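Local structure of acetoacetate decarboxylase (Sphingomonas wittichii, 5UPB) at residues A25-V30 with G59-T64; L128-P133 with A145-I150; G139-G144 with L163-A168. The protein is an acetoacetate decarboxylase-like lyase that probably acts on small oxo acids through a Schiff base, as its family relatives do. All blocks are in the same frame, centred on the assembly; numbering follows the deposited sequence.

Interaction 1: A25-V30 with G59-T64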
ATOM      1  N   ALA A  25      -3.295  17.444  14.276  1.00 26.37           N
ATOM      2  CA  ALA A  25      -4.162  16.750  13.324  1.00 26.68           C
ATOM      3  C   ALA A  25      -5.075  17.720  12.609  1.00 29.80           C
ATOM      4  O   ALA A  25      -5.494  18.752  13.165  1.00 27.99           O
ATOM      5  CB  ALA A  25      -5.027  15.697  14.021  1.00 27.80           C
ATOM      6  N   ASP A  26      -5.412  17.357  11.385  1.00 25.90           N
ATOM      7  CA  ASP A  26      -6.534  17.947  10.667  1.00 31.40           C
ATOM      8  C   ASP A  26      -7.656  16.924  10.602  1.00 28.20           C
ATOM      9  O   ASP A  26      -7.417  15.760  10.272  1.00 26.40           O
ATOM     10  CB  ASP A  26      -6.110  18.413   9.279  1.00 27.88           C
ATOM     11  CG  ASP A  26      -4.992  19.445   9.322  1.00 31.27           C
ATOM     12  OD1 ASP A  26      -4.896  20.204  10.306  1.00 35.37           O
ATOM     13  OD2 ASP A  26      -4.222  19.517   8.376  1.00 36.49           O
ATOM     14  N   MET A  27      -8.890  17.376  10.856  1.00 30.03           N
ATOM     15  CA  MET A  27     -10.009  16.472  11.105  1.00 28.24           C
ATOM     16  C   MET A  27     -11.179  16.845  10.210  1.00 29.64           C
ATOM     17  O   MET A  27     -11.468  18.035  10.003  1.00 28.87           O
ATOM     18  CB  MET A  27     -10.513  16.554  12.562  1.00 30.06           C
ATOM     19  CG  MET A  27      -9.454  16.264  13.606  1.00 30.31           C
ATOM     20  SD  MET A  27      -9.039  14.557  13.633  1.00 35.62           S
ATOM     21  CE  MET A  27     -10.483  13.866  14.410  1.00 42.12           C
ATOM     22  N   LEU A  28     -11.847  15.819   9.700  1.00 26.07           N
ATOM     23  CA  LEU A  28     -13.169  15.929   9.090  1.00 31.15           C
ATOM     24  C   LEU A  28     -14.124  15.107   9.938  1.00 30.39           C
ATOM     25  O   LEU A  28     -13.895  13.908  10.150  1.00 30.20           O
ATOM     26  CB  LEU A  28     -13.146  15.423   7.643  1.00 30.57           C
ATOM     27  CG  LEU A  28     -14.503  15.166   6.993  1.00 32.57           C
ATOM     28  CD1 LEU A  28     -15.295  16.488   6.914  1.00 32.00           C
ATOM     29  CD2 LEU A  28     -14.329  14.568   5.577  1.00 26.37           C
ATOM     30  N   THR A  29     -15.175  15.742  10.443  1.00 27.09           N
ATOM     31  CA  THR A  29     -16.098  15.090  11.356  1.00 29.06           C
ATOM     32  C   THR A  29     -17.547  15.312  10.942  1.00 31.42           C
ATOM     33  O   THR A  29     -17.953  16.441  10.621  1.00 31.42           O
ATOM     34  CB  THR A  29     -15.868  15.601  12.782  1.00 37.66           C
ATOM     35  OG1 THR A  29     -14.513  15.318  13.159  1.00 36.28           O
ATOM     36  CG2 THR A  29     -16.818  14.945  13.770  1.00 35.23           C
ATOM     37  N   VAL A  30     -18.325  14.224  10.979  1.00 30.90           N
ATOM     38  CA  VAL A  30     -19.759  14.261  10.774  1.00 36.08           C
ATOM     39  C   VAL A  30     -20.430  13.680  12.010  1.00 33.60           C
ATOM     40  O   VAL A  30     -20.114  12.563  12.446  1.00 32.41           O
ATOM     41  CB  VAL A  30     -20.178  13.512   9.514  1.00 31.69           C
ATOM     42  CG1 VAL A  30     -21.711  13.464   9.430  1.00 31.86           C
ATOM     43  CG2 VAL A  30     -19.571  14.190   8.311  1.00 28.00           C
ATOM     44  N   GLY A  59      -9.231  11.678   9.807  1.00 26.64           N
ATOM     45  CA  GLY A  59      -8.207  12.647  10.154  1.00 21.71           C
ATOM     46  C   GLY A  59      -6.826  12.258   9.673  1.00 35.27           C
ATOM     47  O   GLY A  59      -6.494  11.070   9.490  1.00 27.24           O
ATOM     48  N   ALA A  60      -6.012  13.287   9.498  1.00 25.61           N
ATOM     49  CA  ALA A  60      -4.580  13.164   9.233  1.00 23.53           C
ATOM     50  C   ALA A  60      -3.819  13.626  10.461  1.00 30.20           C
ATOM     51  O   ALA A  60      -3.925  14.801  10.860  1.00 28.84           O
ATOM     52  CB  ALA A  60      -4.205  13.982   7.986  1.00 25.44           C
ATOM     53  N   PHE A  61      -3.061  12.703  11.058  1.00 24.18           N
ATOM     54  CA  PHE A  61      -2.430  12.886  12.353  1.00 21.94           C
ATOM     55  C   PHE A  61      -0.919  12.915  12.222  1.00 32.25           C
ATOM     56  O   PHE A  61      -0.322  12.245  11.374  1.00 26.35           O
ATOM     57  CB  PHE A  61      -2.823  11.764  13.342  1.00 24.07           C
ATOM     58  CG  PHE A  61      -4.248  11.760  13.729  1.00 25.56           C
ATOM     59  CD1 PHE A  61      -5.207  11.257  12.868  1.00 24.17           C
ATOM     60  CD2 PHE A  61      -4.651  12.299  14.940  1.00 26.26           C
ATOM     61  CE1 PHE A  61      -6.582  11.292  13.229  1.00 26.12           C
ATOM     62  CE2 PHE A  61      -5.991  12.338  15.285  1.00 29.19           C
ATOM     63  CZ  PHE A  61      -6.949  11.835  14.420  1.00 27.04           C
ATOM     64  N   GLN A  62      -0.309  13.665  13.120  1.00 26.04           N
ATOM     65  CA  GLN A  62       1.145  13.755  13.227  1.00 23.98           C
ATOM     66  C   GLN A  62       1.510  13.681  14.707  1.00 29.25           C
ATOM     67  O   GLN A  62       1.158  14.581  15.494  1.00 27.98           O
ATOM     68  CB  GLN A  62       1.630  15.047  12.574  1.00 28.14           C
ATOM     69  CG  GLN A  62       3.140  15.135  12.397  1.00 31.63           C
ATOM     70  CD  GLN A  62       3.829  15.575  13.666  1.00 35.43           C
ATOM     71  OE1 GLN A  62       3.695  16.712  14.112  1.00 30.99           O
ATOM     72  NE2 GLN A  62       4.537  14.669  14.277  1.00 33.87           N
ATOM     73  N   SER A  63       2.198  12.611  15.112  1.00 26.65           N
ATOM     74  CA  SER A  63       2.518  12.387  16.518  1.00 26.33           C
ATOM     75  C   SER A  63       4.029  12.433  16.742  1.00 38.87           C
ATOM     76  O   SER A  63       4.827  12.157  15.836  1.00 36.08           O
ATOM     77  CB  SER A  63       1.955  11.054  17.010  1.00 39.65           C
ATOM     78  OG  SER A  63       2.583   9.996  16.314  1.00 39.85           O
ATOM     79  N   THR A  64       4.404  12.859  17.948  1.00 36.01           N
ATOM     80  CA  THR A  64       5.793  13.053  18.351  1.00 38.42           C
ATOM     81  C   THR A  64       5.987  12.666  19.809  1.00 44.49           C
ATOM     82  O   THR A  64       5.258  13.140  20.689  1.00 39.78           O
ATOM     83  CB  THR A  64       6.213  14.503  18.168  1.00 34.20           C
ATOM     84  OG1 THR A  64       5.976  14.883  16.819  1.00 35.28           O
ATOM     85  CG2 THR A  64       7.668  14.693  18.496  1.00 39.84           C
TER

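Interaction 2: L128-P133 with A145-I150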
ATOM      1  N   LEU A 128      -7.657  11.616   3.824  1.00 25.19           N
ATOM      2  CA  LEU A 128      -8.314  12.899   4.084  1.00 27.52           C
ATOM      3  C   LEU A 128      -7.813  13.897   3.050  1.00 28.17           C
ATOM      4  O   LEU A 128      -6.602  14.101   2.922  1.00 33.45           O
ATOM      5  CB  LEU A 128      -7.998  13.409   5.485  1.00 27.34           C
ATOM      6  CG  LEU A 128      -8.517  14.844   5.744  1.00 29.13           C
ATOM      7  CD1 LEU A 128     -10.030  14.895   5.677  1.00 31.95           C
ATOM      8  CD2 LEU A 128      -8.061  15.338   7.095  1.00 33.01           C
ATOM      9  N   ALA A 129      -8.723  14.496   2.288  1.00 24.97           N
ATOM     10  CA  ALA A 129      -8.351  15.530   1.332  1.00 23.49           C
ATOM     11  C   ALA A 129      -8.996  16.851   1.725  1.00 25.72           C
ATOM     12  O   ALA A 129     -10.221  16.931   1.829  1.00 27.64           O
ATOM     13  CB  ALA A 129      -8.764  15.175  -0.091  1.00 28.41           C
ATOM     14  N   ARG A 130      -8.179  17.860   1.936  1.00 26.43           N
ATOM     15  CA  ARG A 130      -8.635  19.246   2.124  1.00 29.45           C
ATOM     16  C   ARG A 130      -7.962  20.147   1.100  1.00 28.02           C
ATOM     17  O   ARG A 130      -6.843  19.861   0.643  1.00 29.21           O
ATOM     18  CB  ARG A 130      -8.392  19.762   3.543  1.00 29.70           C
ATOM     19  CG  ARG A 130      -8.889  18.799   4.553  1.00 31.05           C
ATOM     20  CD  ARG A 130      -9.109  19.399   5.940  1.00 35.39           C
ATOM     21  NE  ARG A 130      -8.009  20.205   6.422  1.00 37.21           N
ATOM     22  CZ  ARG A 130      -8.098  21.067   7.439  1.00 35.90           C
ATOM     23  NH1 ARG A 130      -9.244  21.236   8.134  1.00 30.44           N
ATOM     24  NH2 ARG A 130      -7.023  21.740   7.789  1.00 30.51           N
ATOM     25  N   PRO A 131      -8.636  21.213   0.689  1.00 31.81           N
ATOM     26  CA  PRO A 131      -8.047  22.125  -0.301  1.00 29.71           C
ATOM     27  C   PRO A 131      -6.809  22.831   0.238  1.00 33.52           C
ATOM     28  O   PRO A 131      -6.824  23.434   1.318  1.00 32.68           O
ATOM     29  CB  PRO A 131      -9.180  23.097  -0.591  1.00 30.54           C
ATOM     30  CG  PRO A 131      -9.995  23.135   0.698  1.00 32.20           C
ATOM     31  CD  PRO A 131      -9.907  21.727   1.240  1.00 33.31           C
ATOM     32  N   HIS A 132      -5.742  22.768  -0.528  1.00 30.18           N
ATOM     33  CA  HIS A 132      -4.509  23.384  -0.090  1.00 26.72           C
ATOM     34  C   HIS A 132      -4.611  24.905  -0.247  1.00 26.34           C
ATOM     35  O   HIS A 132      -5.022  25.388  -1.306  1.00 34.72           O
ATOM     36  CB  HIS A 132      -3.335  22.839  -0.894  1.00 30.78           C
ATOM     37  CG  HIS A 132      -2.006  23.220  -0.328  1.00 26.26           C
ATOM     38  ND1 HIS A 132      -1.496  24.491  -0.401  1.00 32.29           N
ATOM     39  CD2 HIS A 132      -1.079  22.476   0.331  1.00 29.36           C
ATOM     40  CE1 HIS A 132      -0.315  24.524   0.192  1.00 35.50           C
ATOM     41  NE2 HIS A 132      -0.029  23.308   0.624  1.00 32.22           N
ATOM     42  N   PRO A 133      -4.240  25.691   0.770  1.00 31.63           N
ATOM     43  CA  PRO A 133      -4.400  27.156   0.664  1.00 36.08           C
ATOM     44  C   PRO A 133      -3.675  27.770  -0.524  1.00 42.19           C
ATOM     45  O   PRO A 133      -4.060  28.861  -0.986  1.00 37.92           O
ATOM     46  CB  PRO A 133      -3.806  27.674   1.983  1.00 37.72           C
ATOM     47  CG  PRO A 133      -3.875  26.562   2.910  1.00 46.77           C
ATOM     48  CD  PRO A 133      -3.722  25.291   2.091  1.00 36.59           C
ATOM     49  N   ALA A 145     -15.772  25.839   0.107  1.00 36.38           N
ATOM     50  CA  ALA A 145     -14.764  24.784  -0.018  1.00 31.49           C
ATOM     51  C   ALA A 145     -15.353  23.393   0.199  1.00 35.24           C
ATOM     52  O   ALA A 145     -16.342  23.213   0.908  1.00 37.01           O
ATOM     53  CB  ALA A 145     -13.643  25.019   0.999  1.00 30.93           C
ATOM     54  N   VAL A 146     -14.719  22.383  -0.397  1.00 30.78           N
ATOM     55  CA  VAL A 146     -15.146  21.003  -0.179  1.00 33.34           C
ATOM     56  C   VAL A 146     -13.991  20.233   0.433  1.00 28.55           C
ATOM     57  O   VAL A 146     -12.820  20.523   0.161  1.00 31.11           O
ATOM     58  CB  VAL A 146     -15.671  20.333  -1.464  1.00 36.81           C
ATOM     59  CG1 VAL A 146     -17.011  20.977  -1.859  1.00 35.01           C
ATOM     60  CG2 VAL A 146     -14.655  20.421  -2.618  1.00 36.36           C
ATOM     61  N   VAL A 147     -14.342  19.317   1.341  1.00 30.93           N
ATOM     62  CA  VAL A 147     -13.424  18.417   2.040  1.00 26.07           C
ATOM     63  C   VAL A 147     -13.957  16.999   1.895  1.00 24.90           C
ATOM     64  O   VAL A 147     -15.176  16.790   1.891  1.00 29.61           O
ATOM     65  CB  VAL A 147     -13.318  18.819   3.520  1.00 29.04           C
ATOM     66  CG1 VAL A 147     -12.419  17.873   4.270  1.00 35.27           C
ATOM     67  CG2 VAL A 147     -12.825  20.268   3.618  1.00 33.03           C
ATOM     68  N   GLY A 148     -13.065  16.020   1.748  1.00 29.90           N
ATOM     69  CA  GLY A 148     -13.499  14.640   1.571  1.00 27.24           C
ATOM     70  C   GLY A 148     -12.626  13.683   2.350  1.00 25.12           C
ATOM     71  O   GLY A 148     -11.441  13.934   2.569  1.00 28.53           O
ATOM     72  N   GLY A 149     -13.233  12.596   2.814  1.00 30.02           N
ATOM     73  CA  GLY A 149     -12.465  11.530   3.448  1.00 28.33           C
ATOM     74  C   GLY A 149     -13.058  10.191   3.082  1.00 24.25           C
ATOM     75  O   GLY A 149     -14.268  10.072   2.860  1.00 26.35           O
ATOM     76  N   ILE A 150     -12.200   9.169   3.035  1.00 26.78           N
ATOM     77  CA  ILE A 150     -12.655   7.826   2.695  1.00 25.63           C
ATOM     78  C   ILE A 150     -11.748   6.825   3.401  1.00 21.64           C
ATOM     79  O   ILE A 150     -10.564   7.079   3.653  1.00 25.61           O
ATOM     80  CB  ILE A 150     -12.662   7.604   1.153  1.00 31.19           C
ATOM     81  CG1 ILE A 150     -13.335   6.289   0.764  1.00 29.02           C
ATOM     82  CG2 ILE A 150     -11.244   7.549   0.613  1.00 29.31           C
ATOM     83  CD1 ILE A 150     -13.731   6.269  -0.714  1.00 30.11           C
TER

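Interaction 3: G139-G144 with L163-A168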
ATOM      1  N   GLY A 139      -8.250  27.839  -3.732  1.00 39.32           N
ATOM      2  CA  GLY A 139      -7.918  28.374  -2.444  1.00 42.02           C
ATOM      3  C   GLY A 139      -8.032  27.271  -1.395  1.00 43.36           C
ATOM      4  O   GLY A 139      -8.163  26.085  -1.693  1.00 38.80           O
ATOM      5  N   GLY A 140      -7.920  27.698  -0.145  1.00 36.24           N
ATOM      6  CA  GLY A 140      -8.004  26.824   1.003  1.00 30.31           C
ATOM      7  C   GLY A 140      -9.407  26.749   1.554  1.00 35.69           C
ATOM      8  O   GLY A 140     -10.401  26.916   0.833  1.00 36.93           O
ATOM      9  N   LEU A 141      -9.489  26.554   2.866  1.00 33.30           N
ATOM     10  CA  LEU A 141     -10.782  26.503   3.537  1.00 34.44           C
ATOM     11  C   LEU A 141     -11.429  27.895   3.544  1.00 38.06           C
ATOM     12  O   LEU A 141     -10.795  28.896   3.871  1.00 34.55           O
ATOM     13  CB  LEU A 141     -10.620  25.968   4.959  1.00 33.47           C
ATOM     14  CG  LEU A 141     -10.181  24.512   4.971  1.00 30.43           C
ATOM     15  CD1 LEU A 141      -9.731  24.152   6.372  1.00 39.06           C
ATOM     16  CD2 LEU A 141     -11.337  23.616   4.523  1.00 34.88           C
ATOM     17  N   ARG A 142     -12.688  27.931   3.136  1.00 35.49           N
ATOM     18  CA  ARG A 142     -13.491  29.129   2.968  1.00 36.24           C
ATOM     19  C   ARG A 142     -14.927  28.693   2.721  1.00 39.46           C
ATOM     20  O   ARG A 142     -15.217  27.517   2.485  1.00 41.27           O
ATOM     21  CB  ARG A 142     -12.993  29.949   1.772  1.00 40.47           C
ATOM     22  CG  ARG A 142     -13.130  29.179   0.454  1.00 46.95           C
ATOM     23  CD  ARG A 142     -12.580  29.914  -0.748  1.00 72.09           C
ATOM     24  NE  ARG A 142     -11.147  30.166  -0.696  1.00110.81           N
ATOM     25  CZ  ARG A 142     -10.542  31.123  -1.396  1.00133.53           C
ATOM     26  NH1 ARG A 142     -11.247  31.915  -2.196  1.00133.54           N
ATOM     27  NH2 ARG A 142      -9.231  31.294  -1.291  1.00138.02           N
ATOM     28  N   GLU A 143     -15.815  29.659   2.709  1.00 37.76           N
ATOM     29  CA  GLU A 143     -17.172  29.365   2.299  1.00 35.44           C
ATOM     30  C   GLU A 143     -17.150  28.746   0.909  1.00 42.67           C
ATOM     31  O   GLU A 143     -16.449  29.224   0.014  1.00 37.15           O
ATOM     32  CB  GLU A 143     -17.974  30.656   2.270  1.00 37.69           C
ATOM     33  CG  GLU A 143     -18.007  31.417   3.557  1.00 70.60           C
ATOM     34  CD  GLU A 143     -18.891  32.636   3.453  1.00 98.16           C
ATOM     35  OE1 GLU A 143     -19.407  32.878   2.346  1.00103.70           O
ATOM     36  OE2 GLU A 143     -19.024  33.391   4.452  1.00116.53           O
ATOM     37  N   GLY A 144     -17.849  27.639   0.735  1.00 44.92           N
ATOM     38  CA  GLY A 144     -17.843  26.991  -0.548  1.00 41.74           C
ATOM     39  C   GLY A 144     -16.774  25.943  -0.764  1.00 44.57           C
ATOM     40  O   GLY A 144     -16.885  25.196  -1.724  1.00 37.62           O
ATOM     41  N   LEU A 163     -17.742  17.297   3.312  1.00 25.91           N
ATOM     42  CA  LEU A 163     -18.260  18.563   3.839  1.00 28.84           C
ATOM     43  C   LEU A 163     -18.190  19.603   2.736  1.00 29.09           C
ATOM     44  O   LEU A 163     -17.145  19.740   2.094  1.00 35.23           O
ATOM     45  CB  LEU A 163     -17.408  19.036   5.020  1.00 31.30           C
ATOM     46  CG  LEU A 163     -17.905  20.262   5.743  1.00 37.60           C
ATOM     47  CD1 LEU A 163     -19.197  19.924   6.470  1.00 37.29           C
ATOM     48  CD2 LEU A 163     -16.825  20.730   6.703  1.00 39.84           C
ATOM     49  N   THR A 164     -19.286  20.350   2.536  1.00 33.30           N
ATOM     50  CA  THR A 164     -19.252  21.585   1.753  1.00 32.14           C
ATOM     51  C   THR A 164     -19.346  22.725   2.762  1.00 31.54           C
ATOM     52  O   THR A 164     -20.361  22.865   3.450  1.00 31.57           O
ATOM     53  CB  THR A 164     -20.395  21.680   0.754  1.00 41.78           C
ATOM     54  OG1 THR A 164     -20.348  20.575  -0.141  1.00 40.54           O
ATOM     55  CG2 THR A 164     -20.267  22.969  -0.045  1.00 41.93           C
ATOM     56  N   VAL A 165     -18.282  23.514   2.869  1.00 30.87           N
ATOM     57  CA  VAL A 165     -18.174  24.511   3.932  1.00 33.52           C
ATOM     58  C   VAL A 165     -19.176  25.621   3.683  1.00 36.66           C
ATOM     59  O   VAL A 165     -19.309  26.100   2.551  1.00 31.69           O
ATOM     60  CB  VAL A 165     -16.744  25.053   3.995  1.00 31.52           C
ATOM     61  CG1 VAL A 165     -16.636  26.261   4.992  1.00 37.20           C
ATOM     62  CG2 VAL A 165     -15.772  23.923   4.364  1.00 29.79           C
ATOM     63  N   THR A 166     -19.908  26.003   4.726  1.00 34.04           N
ATOM     64  CA  THR A 166     -20.846  27.121   4.635  1.00 38.98           C
ATOM     65  C   THR A 166     -20.405  28.334   5.434  1.00 38.74           C
ATOM     66  O   THR A 166     -20.769  29.448   5.079  1.00 36.64           O
ATOM     67  CB  THR A 166     -22.250  26.719   5.112  1.00 38.09           C
ATOM     68  OG1 THR A 166     -22.199  26.194   6.442  1.00 41.85           O
ATOM     69  CG2 THR A 166     -22.852  25.671   4.209  1.00 39.56           C
ATOM     70  N   ARG A 167     -19.603  28.165   6.478  1.00 42.37           N
ATOM     71  CA  ARG A 167     -19.221  29.312   7.286  1.00 48.88           C
ATOM     72  C   ARG A 167     -18.055  28.938   8.174  1.00 34.03           C
ATOM     73  O   ARG A 167     -17.784  27.756   8.437  1.00 31.70           O
ATOM     74  CB  ARG A 167     -20.380  29.814   8.165  1.00 44.94           C
ATOM     75  CG  ARG A 167     -20.940  28.717   9.073  1.00 46.78           C
ATOM     76  CD  ARG A 167     -21.788  29.313  10.189  1.00 41.05           C
ATOM     77  NE  ARG A 167     -22.423  28.271  10.988  1.00 44.38           N
ATOM     78  CZ  ARG A 167     -21.843  27.628  12.006  1.00 45.04           C
ATOM     79  NH1 ARG A 167     -20.607  27.894  12.388  1.00 48.18           N
ATOM     80  NH2 ARG A 167     -22.525  26.729  12.675  1.00 45.29           N
ATOM     81  N   ALA A 168     -17.335  29.969   8.595  1.00 32.61           N
ATOM     82  CA  ALA A 168     -16.396  29.800   9.691  1.00 38.24           C
ATOM     83  C   ALA A 168     -17.154  29.280  10.904  1.00 45.77           C
ATOM     84  O   ALA A 168     -18.353  29.555  11.086  1.00 36.86           O
ATOM     85  CB  ALA A 168     -15.714  31.128  10.004  1.00 46.76           C
TER

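Interaction 1: A25-V30 with G59-T64
A25 lays its methyl group over one face of the F61 ring: A25 CB stands 3.9 Å from the F61 ring centroid, 28° off the normal, a CH-pi contact whose nearest ring atom is CD2 of F61. The two residues form a non-hydrogen-bonded antiparallel pair, where facing side chains come close together, and alanine is small enough to fit beneath a ring there. F61 turns CG back beside its own backbone N (chi1 -66°), which tilts the ring along its strand toward G59 and carries F61 CZ to within 3.5 Å of M27 SD. This is a Met-aromatic contact made obliquely, in which M27 SD lies 4.4 Å from the F61 ring centroid. The M27 chain, bent at chi2 and chi3, brings SD back across the paired G59 to the ring. Having no side chain, G59 leaves room for M27 SD, 4.1 Å from G59 CA. Y81 stacks with the F61 ring, and Y243 adjoins M27. Between these pairs, D26 and A60 are hydrogen-bonded to each other through their backbones, D26 N to A60 O at 3.0 Å and A60 N to D26 O at 2.9 Å. Their side chains lie on the other face of the strands, where D26 OD1 is held by S244 OG and by NE2 of H132 from the second subunit. One face thus packs sulfur and aromatic groups while the other serves a subunit boundary, an alternation characteristic of a two-residue repeat in antiparallel beta strands, here 21-34 and 53-65 of the strand-rich acetoacetate decarboxylase fold.

Interaction 2: L128-P133 with A145-I150
A129 and G148 bind each other through both backbone groups, A129 N giving to G148 O at 2.8 Å and G148 N to A129 O at 3.0 Å. Both bonds are nearly straight, with N-H...O angles of 174° and 172°, as expected of a hydrogen-bonded antiparallel pair.

The carbon-to-carbon contacts centre on V147, whose branched side chain divides its two methyls between partners. V147 CG1, anti to the backbone N (chi1 178°), lies 3.7 Å from R130 CG, and the side chains of R130 and V147 run alongside each other in one direction. L128 CD1 reaches V147 CG1 from another direction, at 4.1 Å. The other methyl, V147 CG2, meets P131 CD at 4.0 Å, the P131 ring lying crosswise to the V147 side chain, while P131 CG faces the methyl of A145. L28 packs against both L128 and V147, and L141 covers V147 and P131.

Other carbons rest against carbonyl oxygens. V147 CG1 lies 3.4 Å from A129 O, to which V147 CA adds a CA-H...O contact, and L128 CD1 touches G148 O. Proline has no N-H to offer the neighbouring strand, and its ring fills that position instead, with P131 CD packed 3.3 Å from V146 O.

Among polar groups, the R130 aliphatic carbons serve the packing while its guanidinium bends away at chi3, NH1 being hydrogen-bonded to T242 OG1. Further along, H132 N is bound by Q62 OE1 of the second subunit.

Regular pairing therefore gives way, after A129, to side-chain contacts as strand 125-129 runs into a loop: a beta hairpin of strands 125-129 and 146-153 with a long connection.

Interaction 3: G139-G144 with L163-A168
The classic beta bulge in which T166 and R167 both face A214 adjoins this contact, where the loop carrying R142, E143 and G144 closes over V165 near the surface. V165 is the buried centre. V165 CG1, set anti to the backbone N (chi1 172°), points at the loop and sits only 3.1 Å from R142 O, a tight fit of a methyl against a carbonyl oxygen. The other methyl, V165 CG2, touches L141 CD2 more loosely, at 4.4 Å. A compact branched residue suits this place, since both methyls meet the loop, and W213 packs against V165 and L141 alike. E143 is exposed, and its extended side chain passes the bulge with E143 CG 3.7 Å from T166 O, so its aliphatic part makes the contact. R167, the second residue of the bulge, forms a salt bridge with D173. G144 has a positive phi (91°), a conformation glycine adopts readily, and the chain goes on through A145 into strand 146-153. One backbone hydrogen bond ties the loop to the strand: G144 N donates to V165 O at 2.8 Å, approaching from above the carbonyl plane, 38° out of it.

Interaction 1 comes first along the chain and is complete before the others begin; interactions 2 and 3 then alternate their segments. The centres of interactions 2 and 3 lie about 10 Å apart, and the consecutive antiparallel strands 146-153 and 156-166 join them through probable backbone hydrogen bonds between A145 and V165 and between V147 and L163. Interaction 1, about 12 Å from interaction 2 and 18 Å from interaction 3, lies closest to the chain's centre; its L28 packs on G149 and L163. Interactions 1 and 2 supply two sides of one subunit boundary, since D26 and Q62 meet H132 of the second subunit, while interaction 3 reaches that subunit by T164.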